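Local coordinates for protein alpha-Amylase (Thermotoga maritima, PDB 2B5D) that belongs to glycosyl hydrolase family 57, enzymes built on a curled, largely parallel beta sheet wrapped by helices, here with a mostly helical C-terminal region, at residues 159-164 / 521-526; 143-148 / 459-464; 101-106 / 289-294. All coordinates share one frame; numbering follows the deposited sequence.

Interaction 1. Residues 159-164 / 521-526; sequences VNAQIT and RVMARD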
ATOM      1  N   VAL A 159     -14.745  24.853 -20.065  1.00 38.91           N
ATOM      2  CA  VAL A 159     -14.234  26.111 -19.504  1.00 39.40           C
ATOM      3  C   VAL A 159     -15.315  27.146 -19.199  1.00 40.40           C
ATOM      4  O   VAL A 159     -15.403  27.655 -18.068  1.00 40.21           O
ATOM      5  CB  VAL A 159     -13.144  26.692 -20.381  1.00 40.11           C
ATOM      6  CG1 VAL A 159     -12.674  28.081 -19.837  1.00 41.25           C
ATOM      7  CG2 VAL A 159     -11.946  25.714 -20.492  1.00 37.89           C
ATOM      8  N   ASN A 160     -16.156  27.456 -20.206  1.00 41.37           N
ATOM      9  CA  ASN A 160     -17.150  28.526 -20.097  1.00 40.23           C
ATOM     10  C   ASN A 160     -18.270  28.078 -19.137  1.00 39.41           C
ATOM     11  O   ASN A 160     -18.821  28.878 -18.361  1.00 40.71           O
ATOM     12  CB  ASN A 160     -17.617  28.904 -21.544  1.00 40.81           C
ATOM     13  CG  ASN A 160     -18.604  30.114 -21.597  1.00 42.11           C
ATOM     14  OD1 ASN A 160     -18.684  30.915 -20.681  1.00 45.82           O
ATOM     15  ND2 ASN A 160     -19.376  30.202 -22.678  1.00 42.97           N
ATOM     16  N   ALA A 161     -18.615  26.785 -19.177  1.00 40.06           N
ATOM     17  CA  ALA A 161     -19.564  26.186 -18.228  1.00 39.31           C
ATOM     18  C   ALA A 161     -19.032  26.201 -16.813  1.00 40.66           C
ATOM     19  O   ALA A 161     -19.783  26.571 -15.851  1.00 42.07           O
ATOM     20  CB  ALA A 161     -19.876  24.746 -18.635  1.00 40.58           C
ATOM     21  N   GLN A 162     -17.755  25.822 -16.634  1.00 40.16           N
ATOM     22  CA  GLN A 162     -17.104  26.147 -15.335  1.00 41.91           C
ATOM     23  C   GLN A 162     -17.357  27.557 -14.858  1.00 42.38           C
ATOM     24  O   GLN A 162     -17.781  27.770 -13.714  1.00 44.10           O
ATOM     25  CB  GLN A 162     -15.598  25.867 -15.344  1.00 41.61           C
ATOM     26  CG  GLN A 162     -15.250  24.407 -15.153  1.00 41.30           C
ATOM     27  CD  GLN A 162     -15.274  23.963 -13.698  1.00 47.15           C
ATOM     28  OE1 GLN A 162     -14.947  24.751 -12.780  1.00 44.88           O
ATOM     29  NE2 GLN A 162     -15.618  22.654 -13.471  1.00 46.35           N
ATOM     30  N   ILE A 163     -17.138  28.544 -15.727  1.00 42.74           N
ATOM     31  CA  ILE A 163     -17.395  29.975 -15.343  1.00 42.26           C
ATOM     32  C   ILE A 163     -18.847  30.284 -15.046  1.00 42.55           C
ATOM     33  O   ILE A 163     -19.162  30.856 -13.966  1.00 42.17           O
ATOM     34  CB  ILE A 163     -16.896  30.958 -16.462  1.00 43.18           C
ATOM     35  CG1 ILE A 163     -15.356  30.917 -16.523  1.00 43.59           C
ATOM     36  CG2 ILE A 163     -17.411  32.373 -16.214  1.00 41.88           C
ATOM     37  CD1 ILE A 163     -14.813  31.019 -17.903  1.00 47.41           C
ATOM     38  N   THR A 164     -19.748  29.939 -16.007  1.00 41.67           N
ATOM     39  CA  THR A 164     -21.162  30.262 -15.843  1.00 41.04           C
ATOM     40  C   THR A 164     -21.794  29.647 -14.655  1.00 41.41           C
ATOM     41  O   THR A 164     -22.641  30.278 -13.978  1.00 42.02           O
ATOM     42  CB  THR A 164     -22.020  29.812 -17.103  1.00 43.16           C
ATOM     43  OG1 THR A 164     -21.528  30.482 -18.265  1.00 41.31           O
ATOM     44  CG2 THR A 164     -23.442  30.133 -16.913  1.00 39.21           C
ATOM     45  N   ARG A 521     -27.694  21.917 -20.057  1.00 49.89           N
ATOM     46  CA  ARG A 521     -27.703  22.651 -21.340  1.00 49.62           C
ATOM     47  C   ARG A 521     -26.608  23.717 -21.500  1.00 48.29           C
ATOM     48  O   ARG A 521     -26.155  23.972 -22.668  1.00 47.35           O
ATOM     49  CB  ARG A 521     -29.120  23.094 -21.746  1.00 50.26           C
ATOM     50  CG  ARG A 521     -29.913  21.925 -22.441  1.00 50.54           C
ATOM     51  CD  ARG A 521     -31.412  22.202 -22.670  1.00 51.54           C
ATOM     52  NE  ARG A 521     -32.149  22.233 -21.413  1.00 56.04           N
ATOM     53  CZ  ARG A 521     -32.952  21.267 -20.965  1.00 57.17           C
ATOM     54  NH1 ARG A 521     -33.218  20.196 -21.693  1.00 62.28           N
ATOM     55  NH2 ARG A 521     -33.549  21.398 -19.794  1.00 57.36           N
ATOM     56  N   VAL A 522     -26.068  24.217 -20.358  1.00 46.40           N
ATOM     57  CA  VAL A 522     -24.782  24.972 -20.406  1.00 43.86           C
ATOM     58  C   VAL A 522     -23.761  24.355 -21.340  1.00 43.26           C
ATOM     59  O   VAL A 522     -22.947  25.069 -21.948  1.00 42.64           O
ATOM     60  CB  VAL A 522     -24.008  25.173 -19.035  1.00 45.56           C
ATOM     61  CG1 VAL A 522     -24.396  26.468 -18.325  1.00 44.90           C
ATOM     62  CG2 VAL A 522     -23.993  23.919 -18.121  1.00 41.88           C
ATOM     63  N   MET A 523     -23.773  23.038 -21.491  1.00 43.52           N
ATOM     64  CA  MET A 523     -22.709  22.370 -22.307  1.00 44.58           C
ATOM     65  C   MET A 523     -22.998  22.370 -23.784  1.00 46.02           C
ATOM     66  O   MET A 523     -22.171  21.949 -24.608  1.00 45.93           O
ATOM     67  CB  MET A 523     -22.459  20.941 -21.832  1.00 44.40           C
ATOM     68  CG  MET A 523     -21.877  20.868 -20.390  1.00 44.51           C
ATOM     69  SD  MET A 523     -20.215  21.581 -20.317  1.00 44.01           S
ATOM     70  CE  MET A 523     -19.202  20.526 -21.404  1.00 33.35           C
ATOM     71  N   ALA A 524     -24.191  22.818 -24.139  1.00 48.05           N
ATOM     72  CA  ALA A 524     -24.537  22.820 -25.563  1.00 50.40           C
ATOM     73  C   ALA A 524     -24.327  24.200 -26.243  1.00 50.80           C
ATOM     74  O   ALA A 524     -24.606  24.335 -27.449  1.00 52.13           O
ATOM     75  CB  ALA A 524     -25.988  22.315 -25.761  1.00 49.62           C
ATOM     76  N   ARG A 525     -23.870  25.210 -25.480  1.00 50.47           N
ATOM     77  CA  ARG A 525     -23.707  26.580 -26.008  1.00 49.63           C
ATOM     78  C   ARG A 525     -22.575  26.698 -26.986  1.00 48.73           C
ATOM     79  O   ARG A 525     -21.697  25.847 -27.009  1.00 48.70           O
ATOM     80  CB  ARG A 525     -23.509  27.597 -24.927  1.00 49.47           C
ATOM     81  CG  ARG A 525     -24.561  27.630 -23.900  1.00 50.65           C
ATOM     82  CD  ARG A 525     -23.707  27.586 -22.704  1.00 54.94           C
ATOM     83  NE  ARG A 525     -23.635  28.788 -21.927  1.00 54.22           N
ATOM     84  CZ  ARG A 525     -22.698  29.048 -21.001  1.00 50.73           C
ATOM     85  NH1 ARG A 525     -21.676  28.214 -20.738  1.00 46.84           N
ATOM     86  NH2 ARG A 525     -22.822  30.175 -20.333  1.00 46.11           N
ATOM     87  N   ASP A 526     -22.613  27.729 -27.831  1.00 48.10           N
ATOM     88  CA  ASP A 526     -21.488  27.952 -28.757  1.00 48.23           C
ATOM     89  C   ASP A 526     -20.257  28.456 -28.017  1.00 47.47           C
ATOM     90  O   ASP A 526     -20.334  28.929 -26.859  1.00 44.83           O
ATOM     91  CB  ASP A 526     -21.793  28.924 -29.922  1.00 48.07           C
ATOM     92  CG  ASP A 526     -20.910  28.610 -31.173  1.00 54.63           C
ATOM     93  OD1 ASP A 526     -20.384  27.419 -31.232  1.00 54.21           O
ATOM     94  OD2 ASP A 526     -20.732  29.519 -32.067  1.00 53.06           O
TER

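Interaction 2. Residues 143-148 / 459-464; sequences NATHAF and AQSSDW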
ATOM      1  N   ASN A 143     -14.418  29.763 -10.670  1.00 41.72           N
ATOM      2  CA  ASN A 143     -15.028  28.764 -11.533  1.00 41.40           C
ATOM      3  C   ASN A 143     -15.673  27.614 -10.724  1.00 43.23           C
ATOM      4  O   ASN A 143     -15.315  27.414  -9.528  1.00 45.18           O
ATOM      5  CB  ASN A 143     -14.096  28.267 -12.652  1.00 42.39           C
ATOM      6  CG  ASN A 143     -12.666  28.003 -12.209  1.00 42.57           C
ATOM      7  OD1 ASN A 143     -11.973  28.877 -11.708  1.00 43.79           O
ATOM      8  ND2 ASN A 143     -12.182  26.828 -12.523  1.00 46.68           N
ATOM      9  N   ALA A 144     -16.621  26.862 -11.318  1.00 41.76           N
ATOM     10  CA  ALA A 144     -17.651  26.168 -10.497  1.00 41.80           C
ATOM     11  C   ALA A 144     -16.981  25.155  -9.558  1.00 41.45           C
ATOM     12  O   ALA A 144     -17.433  24.903  -8.439  1.00 39.84           O
ATOM     13  CB  ALA A 144     -18.665  25.428 -11.397  1.00 42.60           C
ATOM     14  N   THR A 145     -15.910  24.563 -10.050  1.00 41.13           N
ATOM     15  CA  THR A 145     -15.344  23.469  -9.336  1.00 43.03           C
ATOM     16  C   THR A 145     -13.854  23.688  -9.017  1.00 43.80           C
ATOM     17  O   THR A 145     -13.204  22.756  -8.570  1.00 45.25           O
ATOM     18  CB  THR A 145     -15.733  22.185 -10.098  1.00 41.74           C
ATOM     19  OG1 THR A 145     -16.526  21.359  -9.248  1.00 46.83           O
ATOM     20  CG2 THR A 145     -14.652  21.472 -10.745  1.00 37.79           C
ATOM     21  N   HIS A 146     -13.333  24.906  -9.277  1.00 42.65           N
ATOM     22  CA  HIS A 146     -11.933  25.265  -9.010  1.00 42.33           C
ATOM     23  C   HIS A 146     -11.062  24.364  -9.870  1.00 42.32           C
ATOM     24  O   HIS A 146      -9.976  23.919  -9.463  1.00 40.57           O
ATOM     25  CB  HIS A 146     -11.628  25.111  -7.520  1.00 42.01           C
ATOM     26  CG  HIS A 146     -10.447  25.891  -7.022  1.00 44.36           C
ATOM     27  ND1 HIS A 146      -9.158  25.378  -7.028  1.00 46.26           N
ATOM     28  CD2 HIS A 146     -10.369  27.101  -6.410  1.00 40.20           C
ATOM     29  CE1 HIS A 146      -8.338  26.267  -6.494  1.00 46.87           C
ATOM     30  NE2 HIS A 146      -9.049  27.315  -6.100  1.00 45.89           N
ATOM     31  N   ALA A 147     -11.562  24.056 -11.057  1.00 40.74           N
ATOM     32  CA  ALA A 147     -10.730  23.406 -12.055  1.00 40.91           C
ATOM     33  C   ALA A 147      -9.665  24.375 -12.563  1.00 41.35           C
ATOM     34  O   ALA A 147      -9.893  25.579 -12.651  1.00 42.28           O
ATOM     35  CB  ALA A 147     -11.615  22.880 -13.259  1.00 40.31           C
ATOM     36  N   PHE A 148      -8.531  23.843 -12.974  1.00 41.75           N
ATOM     37  CA  PHE A 148      -7.464  24.655 -13.476  1.00 41.50           C
ATOM     38  C   PHE A 148      -7.740  24.807 -14.960  1.00 41.49           C
ATOM     39  O   PHE A 148      -7.464  23.901 -15.727  1.00 40.09           O
ATOM     40  CB  PHE A 148      -6.129  23.956 -13.204  1.00 41.30           C
ATOM     41  CG  PHE A 148      -4.929  24.654 -13.747  1.00 41.13           C
ATOM     42  CD1 PHE A 148      -4.169  24.041 -14.714  1.00 41.17           C
ATOM     43  CD2 PHE A 148      -4.491  25.859 -13.209  1.00 42.63           C
ATOM     44  CE1 PHE A 148      -3.014  24.662 -15.229  1.00 40.26           C
ATOM     45  CE2 PHE A 148      -3.332  26.483 -13.700  1.00 42.13           C
ATOM     46  CZ  PHE A 148      -2.593  25.856 -14.731  1.00 40.01           C
ATOM     47  N   ALA A 459     -14.949  15.624 -10.844  1.00 43.39           N
ATOM     48  CA  ALA A 459     -13.668  15.090 -11.336  1.00 44.78           C
ATOM     49  C   ALA A 459     -12.602  16.099 -11.810  1.00 46.12           C
ATOM     50  O   ALA A 459     -11.434  15.678 -12.037  1.00 45.98           O
ATOM     51  CB  ALA A 459     -13.918  14.079 -12.480  1.00 44.26           C
ATOM     52  N   GLN A 460     -13.013  17.362 -12.071  1.00 46.81           N
ATOM     53  CA  GLN A 460     -12.118  18.424 -12.549  1.00 47.21           C
ATOM     54  C   GLN A 460     -11.435  19.207 -11.430  1.00 48.76           C
ATOM     55  O   GLN A 460     -10.436  19.872 -11.697  1.00 47.39           O
ATOM     56  CB  GLN A 460     -12.868  19.435 -13.462  1.00 46.88           C
ATOM     57  CG  GLN A 460     -13.200  18.903 -14.854  1.00 45.25           C
ATOM     58  CD  GLN A 460     -14.013  19.892 -15.706  1.00 44.97           C
ATOM     59  OE1 GLN A 460     -15.010  20.484 -15.259  1.00 44.11           O
ATOM     60  NE2 GLN A 460     -13.545  20.118 -16.911  1.00 41.66           N
ATOM     61  N   SER A 461     -12.001  19.192 -10.216  1.00 50.95           N
ATOM     62  CA  SER A 461     -11.377  19.841  -9.069  1.00 55.00           C
ATOM     63  C   SER A 461      -9.847  19.754  -9.112  1.00 56.97           C
ATOM     64  O   SER A 461      -9.287  18.653  -9.235  1.00 55.82           O
ATOM     65  CB  SER A 461     -11.873  19.228  -7.771  1.00 55.44           C
ATOM     66  OG  SER A 461     -13.288  19.258  -7.707  1.00 59.56           O
ATOM     67  N   SER A 462      -9.192  20.924  -9.033  1.00 59.85           N
ATOM     68  CA  SER A 462      -7.722  21.022  -9.121  1.00 63.99           C
ATOM     69  C   SER A 462      -7.087  20.405  -7.866  1.00 66.29           C
ATOM     70  O   SER A 462      -6.020  19.765  -7.922  1.00 67.57           O
ATOM     71  CB  SER A 462      -7.260  22.473  -9.268  1.00 62.76           C
ATOM     72  OG  SER A 462      -7.654  23.168  -8.099  1.00 63.81           O
ATOM     73  N   ASP A 463      -7.747  20.662  -6.745  1.00 68.66           N
ATOM     74  CA  ASP A 463      -7.600  19.915  -5.496  1.00 71.07           C
ATOM     75  C   ASP A 463      -7.232  18.434  -5.621  1.00 73.18           C
ATOM     76  O   ASP A 463      -6.340  17.978  -4.887  1.00 73.37           O
ATOM     77  CB  ASP A 463      -8.903  20.036  -4.689  1.00 70.65           C
ATOM     78  CG  ASP A 463      -9.392  21.463  -4.612  1.00 69.14           C
ATOM     79  OD1 ASP A 463      -8.876  22.209  -3.766  1.00 65.71           O
ATOM     80  OD2 ASP A 463     -10.275  21.840  -5.410  1.00 67.35           O
ATOM     81  N   TRP A 464      -7.913  17.686  -6.504  1.00 75.38           N
ATOM     82  CA  TRP A 464      -7.575  16.261  -6.716  1.00 77.91           C
ATOM     83  C   TRP A 464      -6.399  16.003  -7.661  1.00 80.04           C
ATOM     84  O   TRP A 464      -6.169  14.841  -8.026  1.00 80.54           O
ATOM     85  CB  TRP A 464      -8.741  15.421  -7.262  1.00 77.20           C
ATOM     86  CG  TRP A 464     -10.131  15.696  -6.803  1.00 76.82           C
ATOM     87  CD1 TRP A 464     -11.264  15.702  -7.595  1.00 75.71           C
ATOM     88  CD2 TRP A 464     -10.572  15.970  -5.462  1.00 76.75           C
ATOM     89  NE1 TRP A 464     -12.369  15.986  -6.828  1.00 75.69           N
ATOM     90  CE2 TRP A 464     -11.979  16.155  -5.519  1.00 75.98           C
ATOM     91  CE3 TRP A 464      -9.915  16.079  -4.218  1.00 76.71           C
ATOM     92  CZ2 TRP A 464     -12.741  16.437  -4.382  1.00 75.87           C
ATOM     93  CZ3 TRP A 464     -10.666  16.367  -3.093  1.00 76.16           C
ATOM     94  CH2 TRP A 464     -12.076  16.535  -3.181  1.00 77.06           C
TER
HETATM   95  O   HOH W   1     -12.960  22.198  -5.916  1.00 42.81           O
HETATM   96  O   HOH W   2      -8.258  20.864 -12.709  1.00 44.32           O

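Interaction 3. Residues 101-106 / 289-294; sequences KMAKFY and IKYHRI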
ATOM      1  N   LYS A 101      -4.780  28.388  31.953  1.00 69.33           N
ATOM      2  CA  LYS A 101      -5.308  29.638  31.406  1.00 69.28           C
ATOM      3  C   LYS A 101      -5.843  29.489  29.963  1.00 69.50           C
ATOM      4  O   LYS A 101      -6.956  29.942  29.664  1.00 69.35           O
ATOM      5  CB  LYS A 101      -4.227  30.698  31.471  1.00 68.95           C
ATOM      6  CG  LYS A 101      -4.680  32.085  31.144  1.00 70.62           C
ATOM      7  CD  LYS A 101      -3.503  33.043  31.140  1.00 70.60           C
ATOM      8  CE  LYS A 101      -3.822  34.260  30.290  1.00 73.82           C
ATOM      9  NZ  LYS A 101      -2.699  35.235  30.311  1.00 77.49           N
ATOM     10  N   MET A 102      -5.052  28.831  29.098  1.00 69.29           N
ATOM     11  CA  MET A 102      -5.431  28.524  27.720  1.00 68.93           C
ATOM     12  C   MET A 102      -6.712  27.716  27.640  1.00 68.88           C
ATOM     13  O   MET A 102      -7.558  27.983  26.793  1.00 68.88           O
ATOM     14  CB  MET A 102      -4.303  27.766  26.988  1.00 69.13           C
ATOM     15  CG  MET A 102      -3.488  28.547  25.938  1.00 69.17           C
ATOM     16  SD  MET A 102      -4.320  29.887  24.996  1.00 69.46           S
ATOM     17  CE  MET A 102      -3.772  31.258  26.003  1.00 71.49           C
ATOM     18  N   ALA A 103      -6.857  26.724  28.517  1.00 69.04           N
ATOM     19  CA  ALA A 103      -8.035  25.854  28.507  1.00 69.18           C
ATOM     20  C   ALA A 103      -9.306  26.653  28.745  1.00 69.59           C
ATOM     21  O   ALA A 103     -10.367  26.302  28.252  1.00 69.65           O
ATOM     22  CB  ALA A 103      -7.897  24.749  29.534  1.00 68.61           C
ATOM     23  N   LYS A 104      -9.184  27.741  29.491  1.00 70.35           N
ATOM     24  CA  LYS A 104     -10.332  28.595  29.790  1.00 71.46           C
ATOM     25  C   LYS A 104     -10.573  29.583  28.643  1.00 71.38           C
ATOM     26  O   LYS A 104     -11.730  29.938  28.353  1.00 70.77           O
ATOM     27  CB  LYS A 104     -10.131  29.319  31.129  1.00 71.46           C
ATOM     28  CG  LYS A 104      -9.364  28.456  32.126  1.00 72.96           C
ATOM     29  CD  LYS A 104      -9.713  28.713  33.578  1.00 75.89           C
ATOM     30  CE  LYS A 104      -9.412  30.125  34.006  1.00 76.79           C
ATOM     31  NZ  LYS A 104     -10.717  30.815  34.030  1.00 79.10           N
ATOM     32  N   PHE A 105      -9.477  30.020  28.006  1.00 71.30           N
ATOM     33  CA  PHE A 105      -9.574  30.798  26.781  1.00 71.52           C
ATOM     34  C   PHE A 105     -10.357  29.987  25.745  1.00 71.11           C
ATOM     35  O   PHE A 105     -11.304  30.501  25.147  1.00 70.28           O
ATOM     36  CB  PHE A 105      -8.205  31.204  26.224  1.00 72.03           C
ATOM     37  CG  PHE A 105      -8.277  31.778  24.817  1.00 74.03           C
ATOM     38  CD1 PHE A 105      -8.327  30.931  23.699  1.00 74.68           C
ATOM     39  CD2 PHE A 105      -8.331  33.156  24.610  1.00 75.11           C
ATOM     40  CE1 PHE A 105      -8.418  31.450  22.409  1.00 75.50           C
ATOM     41  CE2 PHE A 105      -8.412  33.682  23.315  1.00 76.47           C
ATOM     42  CZ  PHE A 105      -8.449  32.821  22.212  1.00 74.61           C
ATOM     43  N   TYR A 106      -9.961  28.721  25.583  1.00 71.24           N
ATOM     44  CA  TYR A 106     -10.575  27.787  24.631  1.00 71.92           C
ATOM     45  C   TYR A 106     -12.055  27.531  24.844  1.00 72.92           C
ATOM     46  O   TYR A 106     -12.809  27.460  23.876  1.00 73.02           O
ATOM     47  CB  TYR A 106      -9.821  26.457  24.610  1.00 71.20           C
ATOM     48  CG  TYR A 106      -8.568  26.486  23.783  1.00 69.84           C
ATOM     49  CD1 TYR A 106      -7.372  25.979  24.279  1.00 69.15           C
ATOM     50  CD2 TYR A 106      -8.573  27.039  22.502  1.00 68.47           C
ATOM     51  CE1 TYR A 106      -6.203  26.004  23.517  1.00 69.07           C
ATOM     52  CE2 TYR A 106      -7.423  27.072  21.738  1.00 69.55           C
ATOM     53  CZ  TYR A 106      -6.240  26.550  22.242  1.00 69.82           C
ATOM     54  OH  TYR A 106      -5.108  26.578  21.460  1.00 69.57           O
ATOM     55  N   ILE A 289      -7.665  22.022  20.322  1.00 64.74           N
ATOM     56  CA  ILE A 289      -7.101  22.606  21.524  1.00 63.84           C
ATOM     57  C   ILE A 289      -5.638  22.215  21.725  1.00 62.97           C
ATOM     58  O   ILE A 289      -5.293  21.039  21.928  1.00 62.53           O
ATOM     59  CB  ILE A 289      -8.035  22.546  22.810  1.00 64.53           C
ATOM     60  CG1 ILE A 289      -7.198  22.528  24.111  1.00 64.75           C
ATOM     61  CG2 ILE A 289      -9.192  21.503  22.715  1.00 64.04           C
ATOM     62  CD1 ILE A 289      -6.989  21.216  24.673  1.00 68.89           C
ATOM     63  N   LYS A 290      -4.804  23.254  21.633  1.00 61.80           N
ATOM     64  CA  LYS A 290      -3.348  23.163  21.521  1.00 60.67           C
ATOM     65  C   LYS A 290      -2.681  24.146  22.490  1.00 59.85           C
ATOM     66  O   LYS A 290      -3.072  25.314  22.552  1.00 60.30           O
ATOM     67  CB  LYS A 290      -2.907  23.520  20.091  1.00 60.81           C
ATOM     68  CG  LYS A 290      -3.765  23.006  18.947  1.00 59.27           C
ATOM     69  CD  LYS A 290      -2.976  23.116  17.671  1.00 59.89           C
ATOM     70  CE  LYS A 290      -3.858  23.156  16.444  1.00 61.98           C
ATOM     71  NZ  LYS A 290      -4.103  21.813  15.878  1.00 64.03           N
ATOM     72  N   TYR A 291      -1.660  23.686  23.207  1.00 58.25           N
ATOM     73  CA  TYR A 291      -1.092  24.435  24.338  1.00 57.13           C
ATOM     74  C   TYR A 291       0.343  24.945  24.199  1.00 56.58           C
ATOM     75  O   TYR A 291       0.822  25.663  25.045  1.00 56.40           O
ATOM     76  CB  TYR A 291      -1.178  23.566  25.603  1.00 57.27           C
ATOM     77  CG  TYR A 291      -2.590  23.252  26.108  1.00 56.40           C
ATOM     78  CD1 TYR A 291      -2.997  21.951  26.291  1.00 55.79           C
ATOM     79  CD2 TYR A 291      -3.483  24.276  26.448  1.00 56.40           C
ATOM     80  CE1 TYR A 291      -4.276  21.661  26.768  1.00 57.72           C
ATOM     81  CE2 TYR A 291      -4.768  23.995  26.941  1.00 55.53           C
ATOM     82  CZ  TYR A 291      -5.143  22.697  27.101  1.00 56.38           C
ATOM     83  OH  TYR A 291      -6.395  22.407  27.583  1.00 58.72           O
ATOM     84  N   HIS A 292       1.037  24.583  23.132  1.00 56.71           N
ATOM     85  CA  HIS A 292       2.438  24.969  22.971  1.00 55.88           C
ATOM     86  C   HIS A 292       2.645  26.097  21.967  1.00 55.67           C
ATOM     87  O   HIS A 292       1.811  26.318  21.068  1.00 54.40           O
ATOM     88  CB  HIS A 292       3.277  23.746  22.621  1.00 56.18           C
ATOM     89  CG  HIS A 292       3.131  22.623  23.616  1.00 57.82           C
ATOM     90  ND1 HIS A 292       1.995  21.837  23.698  1.00 58.83           N
ATOM     91  CD2 HIS A 292       3.967  22.177  24.584  1.00 54.50           C
ATOM     92  CE1 HIS A 292       2.155  20.938  24.653  1.00 59.49           C
ATOM     93  NE2 HIS A 292       3.345  21.120  25.200  1.00 56.66           N
ATOM     94  N   ARG A 293       3.721  26.852  22.186  1.00 54.61           N
ATOM     95  CA  ARG A 293       4.169  27.823  21.215  1.00 55.54           C
ATOM     96  C   ARG A 293       5.311  27.200  20.397  1.00 54.77           C
ATOM     97  O   ARG A 293       5.915  26.214  20.822  1.00 54.32           O
ATOM     98  CB  ARG A 293       4.614  29.122  21.901  1.00 54.96           C
ATOM     99  CG  ARG A 293       5.659  28.950  22.992  1.00 56.90           C
ATOM    100  CD  ARG A 293       5.898  30.255  23.739  1.00 57.23           C
ATOM    101  NE  ARG A 293       7.083  30.154  24.583  1.00 61.89           N
ATOM    102  CZ  ARG A 293       8.322  30.476  24.214  1.00 60.54           C
ATOM    103  NH1 ARG A 293       8.576  30.942  22.996  1.00 63.63           N
ATOM    104  NH2 ARG A 293       9.317  30.311  25.070  1.00 58.03           N
ATOM    105  N   ILE A 294       5.622  27.794  19.249  1.00 54.44           N
ATOM    106  CA  ILE A 294       6.663  27.257  18.371  1.00 53.56           C
ATOM    107  C   ILE A 294       8.010  27.107  19.102  1.00 53.53           C
ATOM    108  O   ILE A 294       8.750  26.155  18.822  1.00 53.91           O
ATOM    109  CB  ILE A 294       6.778  28.076  17.037  1.00 53.43           C
ATOM    110  CG1 ILE A 294       5.474  27.983  16.235  1.00 52.03           C
ATOM    111  CG2 ILE A 294       7.999  27.636  16.181  1.00 52.88           C
ATOM    112  CD1 ILE A 294       5.303  29.045  15.190  1.00 53.04           C
TER

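Interaction 1. Residues 159-164 / 521-526
Thr164 and Arg525 come at each other from opposite directions, the threonine hydroxyl meeting the edge of the guanidinium. Arg525 NH2 donates to Thr164 OG1 at 2.5 Å, so short that the exact length is doubtful. Thr164 OG1 stands anti to its own carbonyl carbon (chi1 -60°), and from there it also donates to Asn160 O one turn back, at 3.1 Å and from above the carbonyl plane; this carbonyl takes the Thr164 N-H as well. The Arg525 side chain, bent at chi2 and chi3, lays its guanidinium between two neighbours. Val522 CG1 sits 4.0 Å over the centre of one face, while the amide of Asn160 lies across the opposite face, off centre and tilted only 17° from it. Beyond the arginine the contact turns apolar: Ala161 CB packs 3.6 Å from Met523 SD, Val522 CB is 4.2 Å from Ala161 CB, and Thr164 CG2 slides past Val522 CG1. The C-terminal 3-10 turn and tail are thereby laid along helix 156-174 of the family 57 domain, with helix 443-458 packing on both segments, helix 418-436 on Met523 and helix 192-198 behind Asn160.

Interaction 2. Residues 143-148 / 459-464
His146 and Ser462 meet through both backbone and side chain, and the histidine can be traced outward from its backbone. His146 O takes two hydrogen bonds from Ser462: the hydroxyl OG donates at 2.8 Å, nearly along the C=O axis, and the backbone N at 3.1 Å from well above the carbonyl plane. Ser462 OG lies between its own backbone N and carbonyl carbon (chi1 63°), which folds the hydroxyl back to the same carbonyl as its N-H. From the His146 backbone, CB passes Asp463 OD2 at 4.1 Å. The ring beyond crosses the Asp463 side chain at about a right angle, the ring and carboxylate planes 36° apart. Its CG lies 4.0 Å from Ser462 OG. Next comes ND1, with Ser462 OG in the ring plane 2.9 Å away, while CE1 skirts the same hydroxyl. At the tip, NE2 is hydrogen-bonded to His10, and the ring of His12 stacks on that of His146. A type I turn from Asn143 to His146 follows strand 137-142, so this loop leaves the C-terminal end of a parallel strand, beside His10 near the end of strand 3-11; in barrel-like folds of this kind that end of the sheet usually carries the active site. Asn143 ND2 reaches past the turn to the residue after it, donating in plane to a lone pair of Ala147 O at 2.6 Å. Two waters finish the seam: one donates to both Thr145 O and Asp463 OD2, and the other accepts from Phe148 N and donates to Gln460 O. Thr145 CG2 and Ala147 CB both rest against Gln460 CB, at 3.8 and 3.7 Å, and the Gln460 amide runs on to Gln162.

Interaction 3. Residues 101-106 / 289-294
Tyr106 projects from its helix like a paddle, and Ile289 fits against one of its faces. Ile289 CB lies over that face of the ring, 4.0 Å from the centroid and 20° off the normal, a CH-pi contact, while Ile289 CG1 presses on ring atom CD1 of Tyr106 at 3.5 Å. With its CG anti to its own carbonyl carbon (chi1 -80°), the tyrosine reaches across to the loop backbone, where OH donates in the carbonyl plane to a lone pair of Lys290 O at 2.6 Å; Arg259 is a second partner of this hydroxyl. Helix 97-119 follows helix 68-91 after a short turn, the two forming a helical hairpin within the long sequence link between the adjacent parallel strands 53-57 and 137-142, and residues 289-294 lie along its flank. Tyr291 is the counter-bump: its ring enters the groove formed by Met102, Ala103 and Tyr106. Met102 CB touches the ring edge in plane, 3.6 Å from CD2 of Tyr291, and Ala103 CB lies 3.4 Å from its OH, a hydroxyl hydrogen-bonded to Glu88 of helix 68-91. Tyr106 CD1 closes the groove, 4.2 Å from Tyr291 CE2. Beyond CB the bent Met102 chain packs on Tyr307 and Ile309.

Overall arrangement
Interactions 1 and 2 both join the family 57 domain to the C-terminal helical region and touch one another: Gln162, on the helix of interaction 1, probably hydrogen-bonds to Gln460 and to the backbone N of Thr145 in interaction 2. Interaction 2 is the more central and almost wholly buried, and its chemistry is backbone carbonyls, serine hydroxyls, a histidine ring and bound waters. Interaction 1, partly buried near the C-terminus, mixes a partly exposed arginine with a small apolar patch. Interaction 3 lies on the opposite side of the chain's centre, about 36 Å from interaction 2 between centres; buried locally though far out, it combines aromatic and aliphatic packing with one tyrosine-to-backbone hydrogen bond and joins two parts of the family 57 domain alone.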